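Local coordinates for cyclic di-GMP receptor atypical PilZ domain-containing protein (PDB 3RQA) that is of unknown function but self-assembles into tetramers through a helical bundle and carries an atypical PilZ domain of a cyclic di-GMP receptor family, at residues C[35-40]-C[124-129]; C[50-55]-C[132-137]; C[104-109]-C[170-175]; C[143-148]-C[157-162]. All blocks are in the same frame, centred on the assembly; numbering follows the deposited sequence.

Interaction 1: residues C[35-40]-C[124-129]; sequences VTADPG and TGSVLL
Val35, Ala37 and Pro39 form a loop-on-strand van der Waals contact with Thr124, Gly125 and Ser126 on the outside of the PilZ barrel, where the chain leaves strand 24-34 after its pairing with strand 124-129. The last step of that pairing joins His34 to Ser126 through the backbone. The backbones stay close at first, with Val35 CA 4.0 Å from Gly125 CA, an approach that meets no side chain at the glycine, and with Val35 O 3.6 Å from Gly125 CA. The CB bond of Val35 is directed away from the strand, yet its CG1 branch, anti to the backbone N (chi1 -179°), comes alongside and reaches Thr124 O at 3.4 Å. Further on, Ala37 CB comes within 3.3 Å of Ser126 OG, so carbon borders this hydroxyl. The ring of Pro39 lies beside the same serine and also touches Gln140 and Pro142 of strand 139-150, although its modelled approach to OG is too tight to trust and makes the place of that atom less sure. As modelled, Ser126 OG has no polar partner and no hydrogen bond links 35-40 to 124-129, which leaves van der Waals contact between them.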
# COMPACT_ATOMS: atom_id res chain seq x y z
N VAL C 35 27.80 -4.84 5.56
CA VAL C 35 28.29 -5.23 6.88
C VAL C 35 27.33 -4.87 7.99
O VAL C 35 27.21 -5.60 8.97
CB VAL C 35 29.64 -4.56 7.22
CG1 VAL C 35 30.11 -5.02 8.60
CG2 VAL C 35 30.67 -4.90 6.16
N THR C 36 26.66 -3.74 7.86
CA THR C 36 25.74 -3.34 8.91
C THR C 36 24.33 -3.89 8.66
O THR C 36 23.45 -3.21 8.11
CB THR C 36 25.72 -1.82 9.08
OG1 THR C 36 27.07 -1.37 9.34
CG2 THR C 36 24.85 -1.42 10.25
N ALA C 37 24.16 -5.13 9.10
CA ALA C 37 22.92 -5.89 8.96
C ALA C 37 21.64 -5.18 9.41
O ALA C 37 21.67 -4.06 9.93
CB ALA C 37 23.05 -7.24 9.68
N ASP C 38 20.53 -5.87 9.19
CA ASP C 38 19.17 -5.43 9.51
C ASP C 38 18.25 -6.34 8.68
O ASP C 38 17.19 -5.91 8.21
CB ASP C 38 18.96 -3.99 9.07
CG ASP C 38 19.39 -3.76 7.63
OD1 ASP C 38 20.61 -3.77 7.36
OD2 ASP C 38 18.50 -3.57 6.76
N PRO C 39 18.64 -7.62 8.52
CA PRO C 39 17.88 -8.61 7.75
C PRO C 39 16.42 -8.78 8.13
O PRO C 39 15.53 -8.74 7.28
CB PRO C 39 18.66 -9.91 7.99
CG PRO C 39 20.01 -9.45 8.44
CD PRO C 39 19.68 -8.30 9.31
N GLY C 40 16.19 -8.96 9.42
CA GLY C 40 14.84 -9.19 9.88
C GLY C 40 14.79 -10.64 10.32
O GLY C 40 15.80 -11.18 10.77
N THR C 124 31.20 -10.09 9.11
CA THR C 124 29.82 -10.52 9.24
C THR C 124 28.94 -9.46 8.63
O THR C 124 29.31 -8.28 8.61
CB THR C 124 29.45 -10.73 10.72
OG1 THR C 124 30.11 -11.90 11.21
CG2 THR C 124 27.94 -10.90 10.89
N GLY C 125 27.78 -9.87 8.13
CA GLY C 125 26.86 -8.92 7.54
C GLY C 125 25.63 -9.56 6.91
O GLY C 125 25.19 -10.63 7.32
N SER C 126 25.08 -8.90 5.90
CA SER C 126 23.91 -9.43 5.23
C SER C 126 23.99 -9.37 3.72
O SER C 126 24.37 -8.36 3.14
CB SER C 126 22.66 -8.69 5.69
OG SER C 126 22.36 -9.04 7.02
N VAL C 127 23.66 -10.49 3.09
CA VAL C 127 23.62 -10.56 1.63
C VAL C 127 22.24 -10.00 1.26
O VAL C 127 21.24 -10.42 1.84
CB VAL C 127 23.70 -12.03 1.15
CG1 VAL C 127 23.22 -12.14 -0.28
CG2 VAL C 127 25.13 -12.54 1.26
N LEU C 128 22.19 -9.03 0.35
CA LEU C 128 20.92 -8.47 -0.09
C LEU C 128 20.68 -8.95 -1.51
O LEU C 128 21.57 -8.90 -2.36
CB LEU C 128 20.93 -6.93 -0.04
CG LEU C 128 20.56 -6.33 1.32
CD1 LEU C 128 21.59 -6.76 2.37
CD2 LEU C 128 20.51 -4.81 1.23
N LEU C 129 19.46 -9.44 -1.77
CA LEU C 129 19.10 -9.99 -3.06
C LEU C 129 17.66 -9.66 -3.46
O LEU C 129 16.77 -9.68 -2.61
CB LEU C 129 19.24 -11.52 -2.99
CG LEU C 129 20.21 -12.38 -3.79
CD1 LEU C 129 21.62 -11.82 -3.77
CD2 LEU C 129 20.17 -13.79 -3.17

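Interaction 2: residues C[50-55]-C[132-137]; sequences RSLGQV and SDWLPE
Leu52 points the end of its side chain against Ser132, Trp134 and Leu135, so one methyl group meets three residues of the loop. CD1 is the atom that does this: it lies 3.6 Å from Leu135 CD2, 3.8 Å from Ser132 CB and 4.0 Å from Trp134 CZ2. With CG anti to the backbone N (chi1 -155°), the leucine leans off the helix toward the loop, and its other branch, CD2, also stays 4.0 Å from Ser132 CB. One turn later the side chains of Val55 and Trp134 cross at about a right angle, with Val55 CG1 4.0 Å from Trp134 CZ2. Both aliphatic groups approach the indole obliquely, whereas Leu135 CB sits 3.9 Å above the ring plane and over its centre.

The contact joins the C-terminal end of helix 42-55 to the loop between strands 124-129 and 139-150, against helix 73-95, which probably belongs to the helical bundle of the tetramer. That helix adds Leu85 against Trp134 and Leu135, while Leu87 and Lys80 of the second subunit pack on Leu135 and Val55. The polar atoms turn to Glu56, whose OE1 accepts a hydrogen bond from Trp134 NE1 and is also hydrogen-bonded to Ser132 OG, though this hydroxyl is less surely placed. A bound acetate, probably from the crystallisation liquor, lies about 3 Å from the nearest side-chain atom of Trp134.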
# COMPACT_ATOMS: atom_id res chain seq x y z
N ARG C 50 8.16 -18.22 -0.35
CA ARG C 50 7.01 -19.07 -0.59
C ARG C 50 5.88 -18.33 -1.30
O ARG C 50 5.34 -18.81 -2.29
CB ARG C 50 6.49 -19.65 0.72
CG ARG C 50 7.42 -20.68 1.37
CD ARG C 50 6.74 -21.38 2.54
NE ARG C 50 7.65 -22.28 3.24
CZ ARG C 50 8.19 -23.37 2.71
NH1 ARG C 50 9.02 -24.12 3.43
NH2 ARG C 50 7.91 -23.74 1.46
N SER C 51 5.53 -17.15 -0.80
CA SER C 51 4.46 -16.36 -1.40
C SER C 51 4.80 -16.06 -2.84
O SER C 51 3.95 -16.15 -3.73
CB SER C 51 4.28 -15.05 -0.62
OG SER C 51 4.00 -15.32 0.74
N LEU C 52 6.07 -15.74 -3.07
CA LEU C 52 6.57 -15.42 -4.40
C LEU C 52 6.36 -16.62 -5.33
O LEU C 52 5.97 -16.47 -6.49
CB LEU C 52 8.06 -15.07 -4.30
CG LEU C 52 8.73 -14.18 -5.35
CD1 LEU C 52 7.95 -12.87 -5.50
CD2 LEU C 52 10.18 -13.92 -4.92
N GLY C 53 6.59 -17.82 -4.81
CA GLY C 53 6.42 -19.01 -5.62
C GLY C 53 4.97 -19.27 -5.99
O GLY C 53 4.64 -19.62 -7.13
N GLN C 54 4.08 -19.08 -5.02
CA GLN C 54 2.66 -19.32 -5.25
C GLN C 54 2.07 -18.39 -6.29
O GLN C 54 1.11 -18.76 -6.96
CB GLN C 54 1.90 -19.17 -3.94
CG GLN C 54 2.24 -20.25 -2.95
CD GLN C 54 1.41 -20.12 -1.70
OE1 GLN C 54 1.93 -19.77 -0.63
NE2 GLN C 54 0.11 -20.38 -1.82
N VAL C 55 2.64 -17.21 -6.43
CA VAL C 55 2.13 -16.24 -7.40
C VAL C 55 2.77 -16.35 -8.78
O VAL C 55 2.11 -16.09 -9.79
CB VAL C 55 2.30 -14.80 -6.87
CG1 VAL C 55 1.84 -13.78 -7.92
CG2 VAL C 55 1.50 -14.62 -5.58
N SER C 132 12.75 -11.81 -7.09
CA SER C 132 11.78 -11.73 -8.17
C SER C 132 12.23 -10.99 -9.41
O SER C 132 12.96 -11.54 -10.24
CB SER C 132 10.49 -11.09 -7.66
OG SER C 132 9.56 -10.98 -8.70
N ASP C 133 11.77 -9.76 -9.54
CA ASP C 133 12.07 -8.90 -10.68
C ASP C 133 10.85 -8.00 -10.86
O ASP C 133 10.98 -6.79 -11.00
CB ASP C 133 12.28 -9.72 -11.95
CG ASP C 133 12.79 -8.88 -13.11
OD1 ASP C 133 12.19 -7.82 -13.38
OD2 ASP C 133 13.79 -9.28 -13.75
N TRP C 134 9.65 -8.60 -10.85
CA TRP C 134 8.43 -7.81 -10.98
C TRP C 134 8.04 -7.25 -9.61
O TRP C 134 7.24 -6.33 -9.51
CB TRP C 134 7.28 -8.66 -11.54
CG TRP C 134 6.91 -9.82 -10.68
CD1 TRP C 134 7.50 -11.05 -10.67
CD2 TRP C 134 5.93 -9.84 -9.64
NE1 TRP C 134 6.95 -11.84 -9.68
CE2 TRP C 134 5.98 -11.12 -9.03
CE3 TRP C 134 5.01 -8.90 -9.15
CZ2 TRP C 134 5.14 -11.48 -7.97
CZ3 TRP C 134 4.17 -9.26 -8.10
CH2 TRP C 134 4.25 -10.55 -7.52
N LEU C 135 8.62 -7.82 -8.55
CA LEU C 135 8.35 -7.37 -7.18
C LEU C 135 9.63 -6.79 -6.59
O LEU C 135 10.61 -7.50 -6.39
CB LEU C 135 7.88 -8.55 -6.32
CG LEU C 135 7.43 -8.27 -4.88
CD1 LEU C 135 6.04 -7.67 -4.88
CD2 LEU C 135 7.44 -9.57 -4.10
N PRO C 136 9.63 -5.49 -6.28
CA PRO C 136 10.81 -4.82 -5.72
C PRO C 136 11.07 -5.11 -4.24
O PRO C 136 11.30 -4.19 -3.45
CB PRO C 136 10.50 -3.35 -5.98
CG PRO C 136 9.02 -3.31 -5.68
CD PRO C 136 8.50 -4.55 -6.39
N GLU C 137 11.02 -6.37 -3.85
CA GLU C 137 11.27 -6.71 -2.45
C GLU C 137 12.59 -7.45 -2.35
O GLU C 137 12.96 -8.23 -3.23
CB GLU C 137 10.14 -7.56 -1.87
CG GLU C 137 10.34 -7.89 -0.40
CD GLU C 137 10.16 -6.69 0.51
OE1 GLU C 137 10.76 -5.62 0.25
OE2 GLU C 137 9.42 -6.81 1.51

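Interaction 3: residues C[104-109]-C[170-175]; sequences VHWSVR and DALERH
Helix 165-185 packs on the PilZ beta-barrel here, with Trp106 of strand 101-107 and Val108 in the following turn meeting Leu172, Glu173 and His175. The short strand and helix axes pass 10.0 Å apart, and their N-to-C directions differ by 127°, so the helix runs athwart the strand; contact is made mainly by side chains, with one backbone oxygen, that of Val108, taking part. Trp106 extends its indole toward the helix because CG is anti to the backbone N (chi1 -168°). Its six-membered ring is shared by two helix residues one turn apart: CZ2 meets Leu172 CD1 at 3.5 Å, and CH2 lies 3.8 Å from His175 CD2. The tryptophan and imidazole planes are inclined at 52° with ring centroids 5.5 Å apart, which fits neither a stack nor an edge-to-face pair. Leu129 packs from the opposite side of the indole plane to Leu172, and Phe161 comes near NE1, so this residue couples the sheet to the helix.

Nearer the surface, Leu172 CD2 lies 3.8 Å from Val108 O, and Val108 CG2 touches the aliphatic CG of Glu173 at 3.8 Å. The carboxylate of Glu173 itself is held by Gln169. The turn carrying Val108 is fixed by an ST turn in which Ser107 OG accepts from Arg109 N at 3.0 Å, and that hydroxyl is also bonded to Leu18 O. On the helix, Asp170 makes a salt bridge to Arg50 of helix 42-55 and another within its own turn, where Arg174 NE reaches the syn side of Asp170 OD2 at 2.7 Å, somewhat out of the carboxylate plane.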
# COMPACT_ATOMS: atom_id res chain seq x y z
N VAL C 104 26.14 -13.94 -10.15
CA VAL C 104 26.40 -14.57 -8.86
C VAL C 104 26.27 -16.09 -8.96
O VAL C 104 25.68 -16.60 -9.92
CB VAL C 104 25.40 -14.04 -7.79
CG1 VAL C 104 25.35 -12.53 -7.82
CG2 VAL C 104 24.00 -14.61 -8.03
N HIS C 105 26.83 -16.79 -7.98
CA HIS C 105 26.74 -18.24 -7.91
C HIS C 105 26.05 -18.47 -6.58
O HIS C 105 26.63 -18.25 -5.51
CB HIS C 105 28.13 -18.89 -7.93
CG HIS C 105 28.13 -20.27 -8.53
ND1 HIS C 105 29.05 -21.23 -8.18
CD2 HIS C 105 27.32 -20.84 -9.44
CE1 HIS C 105 28.81 -22.34 -8.85
NE2 HIS C 105 27.76 -22.13 -9.63
N TRP C 106 24.81 -18.93 -6.67
CA TRP C 106 23.95 -19.12 -5.51
C TRP C 106 23.55 -20.56 -5.19
O TRP C 106 23.07 -21.29 -6.06
CB TRP C 106 22.70 -18.26 -5.74
CG TRP C 106 21.77 -18.06 -4.60
CD1 TRP C 106 22.01 -18.31 -3.28
CD2 TRP C 106 20.47 -17.46 -4.68
NE1 TRP C 106 20.94 -17.89 -2.52
CE2 TRP C 106 19.98 -17.37 -3.36
CE3 TRP C 106 19.68 -16.99 -5.73
CZ2 TRP C 106 18.72 -16.82 -3.06
CZ3 TRP C 106 18.42 -16.45 -5.44
CH2 TRP C 106 17.96 -16.37 -4.11
N SER C 107 23.75 -20.96 -3.93
CA SER C 107 23.36 -22.29 -3.46
C SER C 107 22.64 -22.06 -2.12
O SER C 107 22.59 -20.94 -1.62
CB SER C 107 24.58 -23.20 -3.24
OG SER C 107 25.15 -23.02 -1.95
N VAL C 108 22.10 -23.13 -1.55
CA VAL C 108 21.39 -23.05 -0.29
C VAL C 108 22.34 -22.66 0.84
O VAL C 108 21.91 -22.09 1.84
CB VAL C 108 20.74 -24.42 0.05
CG1 VAL C 108 21.82 -25.46 0.30
CG2 VAL C 108 19.85 -24.30 1.27
N ARG C 109 23.63 -22.95 0.67
CA ARG C 109 24.64 -22.66 1.68
C ARG C 109 25.17 -21.24 1.70
O ARG C 109 25.48 -20.70 2.77
CB ARG C 109 25.84 -23.59 1.50
CG ARG C 109 25.54 -25.06 1.65
CD ARG C 109 26.79 -25.88 1.42
NE ARG C 109 26.50 -27.29 1.19
CZ ARG C 109 27.16 -28.05 0.33
NH1 ARG C 109 28.16 -27.52 -0.38
NH2 ARG C 109 26.82 -29.32 0.17
N ASP C 170 14.05 -24.79 3.54
CA ASP C 170 13.18 -25.47 2.60
C ASP C 170 12.69 -24.56 1.48
O ASP C 170 12.73 -24.94 0.31
CB ASP C 170 11.96 -26.05 3.32
CG ASP C 170 11.11 -26.90 2.40
OD1 ASP C 170 11.51 -28.05 2.13
OD2 ASP C 170 10.05 -26.40 1.93
N ALA C 171 12.23 -23.37 1.84
CA ALA C 171 11.75 -22.40 0.86
C ALA C 171 12.87 -22.02 -0.11
O ALA C 171 12.63 -21.83 -1.29
CB ALA C 171 11.24 -21.14 1.57
N LEU C 172 14.09 -21.89 0.41
CA LEU C 172 15.22 -21.52 -0.45
C LEU C 172 15.58 -22.65 -1.41
O LEU C 172 15.87 -22.41 -2.59
CB LEU C 172 16.45 -21.14 0.39
CG LEU C 172 17.75 -20.78 -0.35
CD1 LEU C 172 17.48 -19.69 -1.39
CD2 LEU C 172 18.80 -20.32 0.66
N GLU C 173 15.58 -23.89 -0.89
CA GLU C 173 15.90 -25.04 -1.74
C GLU C 173 14.89 -25.11 -2.88
O GLU C 173 15.27 -25.27 -4.04
CB GLU C 173 15.90 -26.34 -0.92
CG GLU C 173 17.27 -26.67 -0.32
CD GLU C 173 17.20 -27.75 0.73
OE1 GLU C 173 16.32 -28.64 0.63
OE2 GLU C 173 18.03 -27.72 1.66
N ARG C 174 13.61 -24.99 -2.55
CA ARG C 174 12.56 -25.03 -3.57
C ARG C 174 12.81 -23.90 -4.56
O ARG C 174 12.76 -24.11 -5.78
CB ARG C 174 11.17 -24.86 -2.96
CG ARG C 174 10.69 -26.05 -2.14
CD ARG C 174 9.43 -25.66 -1.38
NE ARG C 174 8.94 -26.75 -0.54
CZ ARG C 174 8.18 -27.75 -0.97
NH1 ARG C 174 7.80 -27.80 -2.23
NH2 ARG C 174 7.81 -28.70 -0.12
N HIS C 175 13.09 -22.71 -4.03
CA HIS C 175 13.34 -21.56 -4.89
C HIS C 175 14.46 -21.81 -5.89
O HIS C 175 14.30 -21.57 -7.09
CB HIS C 175 13.68 -20.32 -4.06
CG HIS C 175 13.89 -19.10 -4.89
ND1 HIS C 175 12.85 -18.43 -5.50
CD2 HIS C 175 15.02 -18.48 -5.30
CE1 HIS C 175 13.33 -17.46 -6.25
NE2 HIS C 175 14.65 -17.47 -6.15

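Interaction 4: residues C[143-148]-C[157-162]; sequences ADVLAS and LWLRFA
Ala143, Val145 and Ser148 pair with Phe161, Leu159 and Leu157 in the antiparallel beta hairpin of strands 139-150 and 155-161, a wall of the PilZ barrel interrupted by a classic beta bulge. The tight side is the buried face. There Val145 and Leu159 lie side by side, pointing the same way, with Val145 CG2 and Leu159 CD1 only 3.5 Å apart, closer than usual for two carbons; Phe33 of strand 24-34 packs on both. Ala143 CB completes this layer, 4.1 Å from Leu159 CB.

The backbone is evenly gripped around Asp144 and Arg160, a hydrogen-bonded pair whose two N-H...O bonds both measure 3.0 Å. At the bulge the spacing changes: Leu146 N makes a 2.8 Å bond to Trp158 O, whereas Ala147 N reaches that same oxygen only weakly, at 3.5 Å. Trp158 N closes the bulge with a 2.9 Å bond to Ala147 O.

On the opposite face, helix 12-19 covers Leu146 and Ala147, and Trp158 is hydrogen-bonded to Asp15. The looser end is at Asp144 and Arg160, where OD1 and NH1 stay 4.6 Å apart, beyond a salt bridge, and the arginine turns instead to Glu17. Bends at chi2 and chi3 bring its guanidinium back, the side chains of Leu146 and Arg160 crossing at about a right angle. Leu146 CD2 sits over one face of the Arg160 guanidinium, 3.3 Å above its plane and offset toward the rim.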
# COMPACT_ATOMS: atom_id res chain seq x y z
N ALA C 143 25.08 -13.36 6.85
CA ALA C 143 26.14 -14.23 6.36
C ALA C 143 27.54 -13.79 6.80
O ALA C 143 27.74 -12.66 7.24
CB ALA C 143 26.09 -14.29 4.84
N ASP C 144 28.50 -14.70 6.68
CA ASP C 144 29.88 -14.42 7.03
C ASP C 144 30.74 -14.58 5.78
O ASP C 144 30.45 -15.38 4.89
CB ASP C 144 30.37 -15.36 8.14
CG ASP C 144 29.71 -15.08 9.49
OD1 ASP C 144 30.17 -15.61 10.52
OD2 ASP C 144 28.72 -14.31 9.52
N VAL C 145 31.79 -13.77 5.69
CA VAL C 145 32.70 -13.85 4.56
C VAL C 145 33.67 -15.01 4.76
O VAL C 145 34.43 -15.02 5.72
CB VAL C 145 33.51 -12.54 4.40
CG1 VAL C 145 34.47 -12.66 3.23
CG2 VAL C 145 32.57 -11.35 4.22
N LEU C 146 33.62 -15.98 3.85
CA LEU C 146 34.51 -17.14 3.90
C LEU C 146 35.81 -16.79 3.18
O LEU C 146 36.90 -17.10 3.66
CB LEU C 146 33.90 -18.35 3.18
CG LEU C 146 32.68 -19.13 3.67
CD1 LEU C 146 32.52 -20.35 2.78
CD2 LEU C 146 32.85 -19.58 5.10
N ALA C 147 35.67 -16.16 2.02
CA ALA C 147 36.83 -15.76 1.22
C ALA C 147 36.61 -14.44 0.51
O ALA C 147 35.47 -14.06 0.19
CB ALA C 147 37.15 -16.84 0.22
N SER C 148 37.71 -13.75 0.25
CA SER C 148 37.73 -12.46 -0.42
C SER C 148 38.94 -12.42 -1.35
O SER C 148 40.08 -12.62 -0.91
CB SER C 148 37.85 -11.33 0.61
OG SER C 148 37.85 -10.07 -0.03
N LEU C 157 33.54 -11.98 -3.31
CA LEU C 157 33.27 -12.44 -1.97
C LEU C 157 32.53 -13.77 -2.00
O LEU C 157 31.68 -13.99 -2.86
CB LEU C 157 32.39 -11.42 -1.23
CG LEU C 157 33.02 -10.28 -0.42
CD1 LEU C 157 34.43 -9.95 -0.89
CD2 LEU C 157 32.11 -9.08 -0.50
N TRP C 158 32.89 -14.64 -1.08
CA TRP C 158 32.24 -15.93 -0.93
C TRP C 158 31.58 -15.79 0.44
O TRP C 158 32.27 -15.67 1.45
CB TRP C 158 33.25 -17.08 -0.92
CG TRP C 158 33.75 -17.44 -2.28
CD1 TRP C 158 33.43 -18.57 -2.99
CD2 TRP C 158 34.64 -16.69 -3.10
NE1 TRP C 158 34.07 -18.55 -4.21
CE2 TRP C 158 34.82 -17.41 -4.30
CE3 TRP C 158 35.31 -15.46 -2.94
CZ2 TRP C 158 35.64 -16.96 -5.34
CZ3 TRP C 158 36.13 -15.01 -3.98
CH2 TRP C 158 36.29 -15.76 -5.16
N LEU C 159 30.26 -15.76 0.45
CA LEU C 159 29.52 -15.62 1.69
C LEU C 159 28.77 -16.91 2.05
O LEU C 159 28.14 -17.53 1.20
CB LEU C 159 28.51 -14.47 1.58
CG LEU C 159 28.91 -13.02 1.28
CD1 LEU C 159 29.94 -12.55 2.29
CD2 LEU C 159 29.44 -12.90 -0.12
N ARG C 160 28.85 -17.30 3.32
CA ARG C 160 28.16 -18.49 3.81
C ARG C 160 27.02 -17.99 4.69
O ARG C 160 27.26 -17.28 5.66
CB ARG C 160 29.09 -19.37 4.63
CG ARG C 160 28.42 -20.65 5.10
CD ARG C 160 28.66 -20.90 6.57
NE ARG C 160 30.04 -21.30 6.86
CZ ARG C 160 30.80 -20.74 7.79
NH1 ARG C 160 30.33 -19.74 8.52
NH2 ARG C 160 32.03 -21.19 8.00
N PHE C 161 25.78 -18.36 4.35
CA PHE C 161 24.63 -17.92 5.12
C PHE C 161 24.66 -18.50 6.53
O PHE C 161 25.15 -19.61 6.74
CB PHE C 161 23.29 -18.33 4.46
CG PHE C 161 23.16 -17.92 3.00
CD1 PHE C 161 23.37 -16.59 2.62
CD2 PHE C 161 22.84 -18.86 2.02
CE1 PHE C 161 23.26 -16.21 1.28
CE2 PHE C 161 22.73 -18.49 0.68
CZ PHE C 161 22.94 -17.17 0.31
N ALA C 162 24.17 -17.72 7.49
CA ALA C 162 24.09 -18.19 8.87
C ALA C 162 22.95 -19.22 8.79
O ALA C 162 22.15 -19.18 7.85
CB ALA C 162 23.71 -17.04 9.80

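Interactions 1, 3 and 4 all reach the same closed sheet, with the buried interaction 3 nearest the chain centre and interaction 1 largely at the surface. Interactions 1 and 4 share a strand boundary, where Gly125 O and Ala143 N are 2.8 Å apart, a probable hydrogen bond. Only interaction 4 is built on backbone hydrogen bonds; the other three rely on side-chain or backbone packing. Phe161 and Leu129 meet Trp106, so interactions 4 and 1 converge on that residue of interaction 3, between sheet and helix. Interaction 2 lies apart, centres about 25 Å from interaction 4, and uniquely touches other subunits; Arg50 ties its helix to interaction 3 through Asp170.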